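Local coordinates for putative Phosphate (Eubacterium rectale, PDB 3DAO), which probably hydrolyses phosphate esters as a member of the haloacid dehalogenase-like hydrolase family, at residues K108-M113 / I167-F172; R112-E117 / C121-A126. All blocks are in the same frame, centred on the assembly; numbering follows the deposited sequence.

Overall arrangement
Both contacts pack helix 104-117 onto one six-stranded sheet, and Arg112 and Met113 belong to both helix segments; the centres of the two contacts lie about 5 Å apart, and about 18 Å and 22 Å from the chain centre. Contact 1 reaches strand 168-172 and contact 2 the neighbouring antiparallel strand 122-126. Probable hydrogen bonds from Ala126 N to Lys168 O and from Ile167 N to Ala126 O (2.8 Å each) tie the strands together at a classic beta bulge. This sheet is separate from the eight-stranded one, whose strand 23-26 is followed by a sequence fitting the DxDx(T/V) pattern, which in this family would mark the active site, consistent with a cap over a haloacid dehalogenase-like core.

Contact 1: residues K108-M113 / I167-F172; sequences KGMCRM and IKFTVF
With its CG trans to the backbone N (chi1 174°), Phe169 sends its ring out of strand 168-172 to helix 104-117, where Met110 and Cys111 receive it. Both helix residues turn their first side-chain atom beyond CB away from their own carbonyl carbon, and Met110, present as selenomethionine, runs on extended from there. Met110 and Phe169 slide past each other in opposite directions: Met110 CB settles over one face of the ring, 3.7 Å from the centroid of Phe169 and 14° off its normal, in a CH-pi contact, while the extended chain carries its selenium past the side of the ring near Phe169 CB. Met110 SE lies 3.7 Å from Phe169 CD2 and 3.9 Å from Phe169 CB, oblique to the ring at 41° off the normal, which makes a Met-aromatic contact. Cys111 SG comes in obliquely at another part of the ring, 3.6 Å from Phe169 CE1, adding a second sulfur-aromatic contact. The far end of the ring reaches the helix backbone itself, with Phe169 CZ 3.7 Å from Cys111 N. No hydrogen bond crosses, so the join rests on van der Waals, CH-pi and sulfur-aromatic contacts, with selenium standing in for methionine sulfur. An alanine at Phe169 is likely to open a gap between helix and strand, leaving the Met110 and Cys111 side chains without the surface they rest on. All three touching residues are buried; beyond them Met110 also meets Cys205 of strand 202-207 and Trp189 of helix 185-189, and Cys111 meets Tyr123 of strand 122-126. Phe169, from an inner strand, thus packs beneath a covering helix, as is characteristic of helix-on-sheet packing, here probably in the alpha+beta cap of a haloacid dehalogenase-like hydrolase.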
loop_
_atom_site.group_PDB
_atom_site.type_symbol
_atom_site.label_atom_id
_atom_site.label_comp_id
_atom_site.label_asym_id
_atom_site.label_seq_id
_atom_site.Cartn_x
_atom_site.Cartn_y
_atom_site.Cartn_z
ATOM N N LYS A 108 9.007 18.250 5.325
ATOM C CA LYS A 108 9.810 19.008 6.305
ATOM C C LYS A 108 8.902 19.978 7.073
ATOM O O LYS A 108 9.042 20.157 8.290
ATOM C CB LYS A 108 10.980 19.748 5.654
ATOM C CG LYS A 108 12.087 18.790 5.278
ATOM C CD LYS A 108 13.358 19.478 4.828
ATOM C CE LYS A 108 14.437 18.421 4.598
ATOM N NZ LYS A 108 15.772 18.974 4.210
ATOM N N GLY A 109 7.962 20.570 6.383
ATOM C CA GLY A 109 6.966 21.445 7.014
ATOM C C GLY A 109 6.147 20.701 8.081
ATOM O O GLY A 109 5.859 21.218 9.184
HETATM N N MSE A 110 5.768 19.474 7.737
HETATM C CA MSE A 110 5.033 18.587 8.663
HETATM C C MSE A 110 5.883 18.294 9.893
HETATM O O MSE A 110 5.390 18.343 11.017
HETATM C CB MSE A 110 4.612 17.297 7.992
HETATM C CG MSE A 110 3.518 17.521 6.993
HETATM SE SE MSE A 110 3.223 15.918 5.964
HETATM C CE MSE A 110 1.542 16.431 5.066
ATOM N N CYS A 111 7.144 17.965 9.663
ATOM C CA CYS A 111 8.090 17.676 10.757
ATOM C C CYS A 111 8.124 18.854 11.729
ATOM O O CYS A 111 8.008 18.712 12.945
ATOM C CB CYS A 111 9.512 17.491 10.236
ATOM S SG CYS A 111 9.929 15.922 9.396
ATOM N N ARG A 112 8.345 20.048 11.175
ATOM C CA ARG A 112 8.460 21.263 12.028
ATOM C C ARG A 112 7.228 21.532 12.814
ATOM O O ARG A 112 7.294 21.865 14.015
ATOM C CB ARG A 112 8.835 22.492 11.194
ATOM C CG ARG A 112 10.183 22.327 10.606
ATOM C CD ARG A 112 10.579 23.482 9.714
ATOM N NE ARG A 112 11.899 23.232 9.152
ATOM C CZ ARG A 112 12.109 23.059 7.852
ATOM N NH1 ARG A 112 11.140 23.261 6.979
ATOM N NH2 ARG A 112 13.310 22.801 7.430
HETATM N N MSE A 113 6.087 21.294 12.179
HETATM C CA MSE A 113 4.808 21.526 12.839
HETATM C C MSE A 113 4.563 20.527 13.967
HETATM O O MSE A 113 4.103 20.902 15.053
HETATM C CB MSE A 113 3.640 21.528 11.864
HETATM C CG MSE A 113 2.296 21.608 12.567
HETATM SE SE MSE A 113 0.797 21.788 11.343
HETATM C CE MSE A 113 1.118 23.585 10.622
ATOM N N ILE A 167 8.242 9.067 0.844
ATOM C CA ILE A 167 6.955 8.633 0.341
ATOM C C ILE A 167 5.851 8.658 1.375
ATOM O O ILE A 167 4.661 8.628 1.041
ATOM C CB ILE A 167 7.020 7.217 -0.360
ATOM C CG1 ILE A 167 7.490 6.132 0.613
ATOM C CG2 ILE A 167 7.818 7.315 -1.707
ATOM C CD1 ILE A 167 7.315 4.705 0.061
ATOM N N LYS A 168 6.240 8.813 2.638
ATOM C CA LYS A 168 5.233 8.867 3.719
ATOM C C LYS A 168 5.786 9.592 4.937
ATOM O O LYS A 168 6.936 9.435 5.276
ATOM C CB LYS A 168 4.815 7.466 4.147
ATOM C CG LYS A 168 3.766 7.453 5.296
ATOM C CD LYS A 168 3.276 6.060 5.606
ATOM C CE LYS A 168 4.371 5.183 6.200
ATOM N NZ LYS A 168 3.806 3.824 6.561
ATOM N N PHE A 169 4.931 10.420 5.519
ATOM C CA PHE A 169 5.212 11.089 6.779
ATOM C C PHE A 169 4.092 10.640 7.706
ATOM O O PHE A 169 2.906 10.758 7.381
ATOM C CB PHE A 169 5.235 12.603 6.647
ATOM C CG PHE A 169 5.382 13.317 7.987
ATOM C CD1 PHE A 169 6.608 13.647 8.473
ATOM C CD2 PHE A 169 4.270 13.646 8.731
ATOM C CE1 PHE A 169 6.753 14.275 9.702
ATOM C CE2 PHE A 169 4.413 14.298 9.953
ATOM C CZ PHE A 169 5.667 14.609 10.420
ATOM N N THR A 170 4.488 10.116 8.852
ATOM C CA THR A 170 3.563 9.557 9.804
ATOM C C THR A 170 3.692 10.148 11.198
ATOM O O THR A 170 4.796 10.273 11.740
ATOM C CB THR A 170 3.821 8.039 9.923
ATOM O OG1 THR A 170 3.511 7.408 8.658
ATOM C CG2 THR A 170 2.961 7.389 11.025
ATOM N N VAL A 171 2.541 10.482 11.773
ATOM C CA VAL A 171 2.473 10.989 13.160
ATOM C C VAL A 171 1.972 9.863 14.045
ATOM O O VAL A 171 1.074 9.125 13.673
ATOM C CB VAL A 171 1.499 12.178 13.301
ATOM C CG1 VAL A 171 1.708 12.853 14.655
ATOM C CG2 VAL A 171 1.688 13.193 12.105
ATOM N N PHE A 172 2.590 9.744 15.209
ATOM C CA PHE A 172 2.226 8.770 16.231
ATOM C C PHE A 172 1.973 9.390 17.597
ATOM O O PHE A 172 2.643 10.331 18.039
ATOM C CB PHE A 172 3.347 7.733 16.422
ATOM C CG PHE A 172 3.089 6.777 17.567
ATOM C CD1 PHE A 172 2.235 5.723 17.403
ATOM C CD2 PHE A 172 3.714 6.937 18.794
ATOM C CE1 PHE A 172 1.973 4.832 18.455
ATOM C CE2 PHE A 172 3.461 6.030 19.835
ATOM C CZ PHE A 172 2.590 5.008 19.652
#

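Contact 2: residues R112-E117 / C121-A126; sequences RMVRDE and CDYFAA
Val114 and Arg115 meet Cys121 and Tyr123 in a mainly apolar helix-to-strand contact, at the place where helix 104-117 ends and the chain turns back within a few residues to enter strand 122-126. The short segments run almost antiparallel, at 168°, with their axes 8.9 Å apart, as expected of a tight helix-to-strand return in which the helix packs along the strand that follows it. Val114 carries the inner half. Its CG1 branch, trans to the backbone N, comes within 3.4 Å of Tyr123 CD1, approaching the ring obliquely; the same methyl lies 4.0 Å from Cys121 CB. Tyr123 places its CG between the backbone N and the carbonyl carbon (chi1 52°), a crowded position that directs the ring across the helix, bringing its hydroxyl beside Arg115. There Tyr123 OH is 3.6 Å from Arg115 CB, a contact with the aliphatic base of the arginine and not with its charge. The guanidinium group leads away from the strand, bent back at chi3, and grips the next residue side-on: Arg115 NE bonds Asp116 OD1 from above the carboxylate plane, and Arg115 NH2 bonds Asp116 OD2 at 2.9 Å, nearly straight at 174°, as a salt bridge. Phe169 and Val171 of strand 168-172 and Phe185 of helix 185-189 also touch Val114, extending the apolar layer inward. Chemically, the contact grades from hydrophobic to polar across its width: Val114 against the Tyr123 ring makes most of the apolar contact, with Cys121 adding a smaller part, amphipathic Tyr123 spans the boundary, and the charges of Arg115 and Asp116 pair with each other on the exposed side, while the aliphatic base of Arg115 is what meets Tyr123.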
loop_
_atom_site.group_PDB
_atom_site.type_symbol
_atom_site.label_atom_id
_atom_site.label_comp_id
_atom_site.label_asym_id
_atom_site.label_seq_id
_atom_site.Cartn_x
_atom_site.Cartn_y
_atom_site.Cartn_z
ATOM N N ARG A 112 8.345 20.048 11.175
ATOM C CA ARG A 112 8.460 21.263 12.028
ATOM C C ARG A 112 7.228 21.532 12.814
ATOM O O ARG A 112 7.294 21.865 14.015
ATOM C CB ARG A 112 8.835 22.492 11.194
ATOM C CG ARG A 112 10.183 22.327 10.606
ATOM C CD ARG A 112 10.579 23.482 9.714
ATOM N NE ARG A 112 11.899 23.232 9.152
ATOM C CZ ARG A 112 12.109 23.059 7.852
ATOM N NH1 ARG A 112 11.140 23.261 6.979
ATOM N NH2 ARG A 112 13.310 22.801 7.430
HETATM N N MSE A 113 6.087 21.294 12.179
HETATM C CA MSE A 113 4.808 21.526 12.839
HETATM C C MSE A 113 4.563 20.527 13.967
HETATM O O MSE A 113 4.103 20.902 15.053
HETATM C CB MSE A 113 3.640 21.528 11.864
HETATM C CG MSE A 113 2.296 21.608 12.567
HETATM SE SE MSE A 113 0.797 21.788 11.343
HETATM C CE MSE A 113 1.118 23.585 10.622
ATOM N N VAL A 114 4.878 19.253 13.724
ATOM C CA VAL A 114 4.632 18.252 14.765
ATOM C C VAL A 114 5.554 18.531 15.953
ATOM O O VAL A 114 5.139 18.544 17.102
ATOM C CB VAL A 114 4.766 16.825 14.235
ATOM C CG1 VAL A 114 4.586 15.792 15.408
ATOM C CG2 VAL A 114 3.725 16.590 13.120
ATOM N N ARG A 115 6.786 18.872 15.625
ATOM C CA ARG A 115 7.810 19.136 16.629
ATOM C C ARG A 115 7.425 20.304 17.516
ATOM O O ARG A 115 7.480 20.228 18.744
ATOM C CB ARG A 115 9.131 19.430 15.922
ATOM C CG ARG A 115 10.301 19.687 16.825
ATOM C CD ARG A 115 11.463 20.277 16.006
ATOM N NE ARG A 115 11.027 21.564 15.456
ATOM C CZ ARG A 115 11.570 22.212 14.431
ATOM N NH1 ARG A 115 12.580 21.705 13.795
ATOM N NH2 ARG A 115 11.038 23.360 14.006
ATOM N N ASP A 116 6.968 21.373 16.878
ATOM C CA ASP A 116 6.693 22.615 17.584
ATOM C C ASP A 116 5.310 22.757 18.168
ATOM O O ASP A 116 5.143 23.408 19.212
ATOM C CB ASP A 116 6.937 23.811 16.646
ATOM C CG ASP A 116 8.401 23.937 16.222
ATOM O OD1 ASP A 116 9.292 23.417 16.949
ATOM O OD2 ASP A 116 8.662 24.575 15.176
ATOM N N GLU A 117 4.324 22.200 17.477
ATOM C CA GLU A 117 2.918 22.325 17.867
ATOM C C GLU A 117 2.207 21.077 18.352
ATOM O O GLU A 117 1.126 21.169 18.925
ATOM C CB GLU A 117 2.108 22.958 16.729
ATOM C CG GLU A 117 2.736 24.238 16.217
ATOM C CD GLU A 117 1.785 25.014 15.335
ATOM O OE1 GLU A 117 0.698 25.364 15.823
ATOM O OE2 GLU A 117 2.152 25.257 14.181
ATOM N N CYS A 121 3.502 14.138 20.452
ATOM C CA CYS A 121 3.539 13.142 19.359
ATOM C C CYS A 121 4.950 12.871 18.866
ATOM O O CYS A 121 5.883 13.678 19.043
ATOM C CB CYS A 121 2.692 13.620 18.147
ATOM S SG CYS A 121 0.940 13.838 18.455
ATOM N N ASP A 122 5.106 11.700 18.274
ATOM C CA ASP A 122 6.310 11.370 17.553
ATOM C C ASP A 122 6.021 11.327 16.045
ATOM O O ASP A 122 4.874 11.374 15.591
ATOM C CB ASP A 122 6.823 10.040 18.033
ATOM C CG ASP A 122 7.213 10.108 19.491
ATOM O OD1 ASP A 122 8.198 10.822 19.816
ATOM O OD2 ASP A 122 6.521 9.485 20.301
ATOM N N TYR A 123 7.070 11.218 15.260
ATOM C CA TYR A 123 6.878 11.179 13.799
ATOM C C TYR A 123 7.976 10.417 13.102
ATOM O O TYR A 123 9.066 10.211 13.645
ATOM C CB TYR A 123 6.683 12.575 13.199
ATOM C CG TYR A 123 7.723 13.582 13.571
ATOM C CD1 TYR A 123 7.615 14.311 14.755
ATOM C CD2 TYR A 123 8.809 13.840 12.731
ATOM C CE1 TYR A 123 8.548 15.251 15.097
ATOM C CE2 TYR A 123 9.763 14.796 13.074
ATOM C CZ TYR A 123 9.623 15.499 14.253
ATOM O OH TYR A 123 10.562 16.450 14.621
ATOM N N PHE A 124 7.637 9.989 11.898
ATOM C CA PHE A 124 8.516 9.162 11.074
ATOM C C PHE A 124 8.422 9.586 9.631
ATOM O O PHE A 124 7.379 10.080 9.188
ATOM C CB PHE A 124 8.093 7.685 11.171
ATOM C CG PHE A 124 8.024 7.168 12.595
ATOM C CD1 PHE A 124 9.156 6.644 13.205
ATOM C CD2 PHE A 124 6.853 7.254 13.309
ATOM C CE1 PHE A 124 9.111 6.215 14.514
ATOM C CE2 PHE A 124 6.795 6.851 14.604
ATOM C CZ PHE A 124 7.915 6.319 15.216
ATOM N N ALA A 125 9.518 9.432 8.912
ATOM C CA ALA A 125 9.534 9.767 7.473
ATOM C C ALA A 125 10.078 8.545 6.732
ATOM O O ALA A 125 11.190 8.086 7.009
ATOM C CB ALA A 125 10.399 10.991 7.221
ATOM N N ALA A 126 9.277 8.001 5.836
ATOM C CA ALA A 126 9.631 6.751 5.145
ATOM C C ALA A 126 10.012 6.923 3.691
ATOM O O ALA A 126 9.470 7.746 2.994
ATOM C CB ALA A 126 8.478 5.745 5.243
#